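Local coordinates for protein putative alkaline phosphatase (Pseudomonas fluorescens, PDB 4F1V) that binds phosphate with high affinity in the periplasm and probably delivers it to a PstSACB-type ABC transporter for import, at residues A[2-7]-A[56-61]. Residues are numbered along the deposited sequence; the frame is centred on the assembly and turned at random. Where two conformers were deposited one is given.
Sequences DINGGG and NVHWAG
The backbone of N4 is held by H58 at both ends: its N by the imidazole, its O by the H58 amide. The N4 backbone N donates to ND1 of H58 over 2.9 Å in an almost straight bond (172°), though from 23° out of the imidazole plane. In return H58 N reaches N4 O at 2.9 Å, in the carbonyl plane, and W59 N adds a weak second bond to that oxygen. With CG of H58 anti to the carbonyl carbon (chi1 -58°), the imidazole is carried over to N4, and the second torsion turns ND1 to its N-H. The N4 carboxamide reaches further back, its ND2 giving a 2.9 Å bond to N56 O that lies near the amide plane. I3 crosses H58 at about a right angle, with CD1 over one face of the imidazole, while its CG2 packs 3.7 Å from W59 CD1. A leucine in place of H58 would probably leave the N4 backbone N without its acceptor in a buried setting.

Farther along, the W59 indole lies over G5, whose CA sits 3.4 Å from the centroid of the five-membered ring in a CH-pi contact; a CB on G5 would collide with CE2. A water accepts from W59 NE1 and donates to I3 O, linking the indole to the backbone of I3. G61 N bonds G6 O at 2.9 Å from well above the carbonyl plane, and G7 pairs with G61 in parallel.

N56 OD1 is hydrogen-bonded to N43 ND2, and F298 stacks on W59. Strand 5-7 leads directly into A8, T9 and L10 of the phosphate pocket in this Venus-flytrap fold. Helix 305-318 packs against I3 and H58, while strands 5-7 and 59-62 run as parallel neighbours within the mixed sheet, flanked by strands 29-30 and 291-299 respectively.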
loop_
_atom_site.group_PDB
_atom_site.type_symbol
_atom_site.label_atom_id
_atom_site.label_comp_id
_atom_site.label_asym_id
_atom_site.label_seq_id
_atom_site.Cartn_x
_atom_site.Cartn_y
_atom_site.Cartn_z
ATOM N N ASP A 2 11.734 -19.672 12.495
ATOM C CA ASP A 2 10.543 -19.160 11.829
ATOM C C ASP A 2 10.996 -18.142 10.744
ATOM O O ASP A 2 12.008 -17.479 10.787
ATOM C CB ASP A 2 9.605 -18.488 12.769
ATOM C CG ASP A 2 8.635 -19.489 13.540
ATOM O OD1 ASP A 2 7.841 -18.958 14.341
ATOM O OD2 ASP A 2 8.575 -20.726 13.250
ATOM N N ILE A 3 10.095 -18.007 9.774
ATOM C CA ILE A 3 10.169 -16.985 8.709
ATOM C C ILE A 3 9.619 -15.671 9.206
ATOM O O ILE A 3 8.444 -15.619 9.650
ATOM C CB ILE A 3 9.219 -17.502 7.516
ATOM C CG1 ILE A 3 9.694 -18.805 6.877
ATOM C CG2 ILE A 3 9.039 -16.389 6.488
ATOM C CD1 ILE A 3 11.051 -18.696 6.218
ATOM N N ASN A 4 10.422 -14.635 9.182
ATOM C CA ASN A 4 10.070 -13.365 9.769
ATOM C C ASN A 4 9.762 -12.294 8.693
ATOM O O ASN A 4 10.642 -11.980 7.861
ATOM C CB ASN A 4 11.212 -12.851 10.632
ATOM C CG ASN A 4 11.543 -13.818 11.740
ATOM O OD1 ASN A 4 10.670 -14.235 12.493
ATOM N ND2 ASN A 4 12.818 -14.177 11.852
ATOM N N GLY A 5 8.566 -11.711 8.770
ATOM C CA GLY A 5 8.141 -10.632 7.884
ATOM C C GLY A 5 7.507 -9.489 8.668
ATOM O O GLY A 5 7.115 -9.559 9.824
ATOM N N GLY A 6 7.362 -8.370 7.952
ATOM C CA GLY A 6 6.864 -7.127 8.542
ATOM C C GLY A 6 6.999 -6.018 7.531
ATOM O O GLY A 6 7.452 -6.215 6.409
ATOM N N GLY A 7 6.582 -4.797 7.957
ATOM C CA GLY A 7 6.641 -3.644 7.072
ATOM C C GLY A 7 5.359 -2.859 7.108
ATOM O O GLY A 7 4.858 -2.472 8.184
ATOM N N ASN A 56 16.910 -13.205 11.595
ATOM C CA ASN A 56 16.998 -12.745 10.199
ATOM C C ASN A 56 15.617 -12.256 9.725
ATOM O O ASN A 56 14.586 -12.595 10.246
ATOM C CB ASN A 56 17.522 -13.877 9.300
ATOM C CG ASN A 56 18.962 -14.208 9.646
ATOM O OD1 ASN A 56 19.825 -13.354 9.586
ATOM N ND2 ASN A 56 19.201 -15.414 10.111
ATOM N N VAL A 57 15.676 -11.443 8.642
ATOM C CA VAL A 57 14.480 -10.960 7.959
ATOM C C VAL A 57 14.317 -11.794 6.684
ATOM O O VAL A 57 15.269 -11.919 5.909
ATOM C CB VAL A 57 14.597 -9.481 7.591
ATOM C CG1 VAL A 57 13.418 -9.012 6.730
ATOM C CG2 VAL A 57 14.708 -8.637 8.846
ATOM N N HIS A 58 13.125 -12.341 6.464
ATOM C CA HIS A 58 12.886 -13.176 5.304
ATOM C C HIS A 58 12.023 -12.533 4.241
ATOM O O HIS A 58 12.111 -12.925 3.068
ATOM C CB HIS A 58 12.282 -14.517 5.766
ATOM C CG HIS A 58 13.168 -15.235 6.732
ATOM N ND1 HIS A 58 13.048 -15.091 8.071
ATOM C CD2 HIS A 58 14.277 -15.996 6.491
ATOM C CE1 HIS A 58 14.015 -15.779 8.633
ATOM N NE2 HIS A 58 14.824 -16.279 7.721
ATOM N N TRP A 59 11.146 -11.584 4.620
ATOM C CA TRP A 59 10.222 -10.971 3.645
ATOM C C TRP A 59 9.738 -9.641 4.254
ATOM O O TRP A 59 9.842 -9.407 5.450
ATOM C CB TRP A 59 9.065 -11.878 3.296
ATOM C CG TRP A 59 8.022 -12.148 4.309
ATOM C CD1 TRP A 59 8.093 -13.020 5.365
ATOM C CD2 TRP A 59 6.702 -11.566 4.395
ATOM N NE1 TRP A 59 6.903 -13.025 6.080
ATOM C CE2 TRP A 59 6.036 -12.140 5.491
ATOM C CE3 TRP A 59 6.031 -10.591 3.622
ATOM C CZ2 TRP A 59 4.701 -11.808 5.826
ATOM C CZ3 TRP A 59 4.716 -10.246 3.933
ATOM C CH2 TRP A 59 4.054 -10.871 5.027
ATOM N N ALA A 60 9.148 -8.814 3.373
ATOM C CA ALA A 60 8.514 -7.565 3.819
ATOM C C ALA A 60 7.195 -7.323 3.069
ATOM O O ALA A 60 7.039 -7.676 1.913
ATOM C CB ALA A 60 9.408 -6.380 3.645
ATOM N N GLY A 61 6.276 -6.658 3.770
ATOM C CA GLY A 61 5.142 -5.998 3.125
ATOM C C GLY A 61 5.483 -4.537 2.859
ATOM O O GLY A 61 6.039 -3.872 3.717
HETATM O O HOH W 1 6.401 -13.798 8.939
#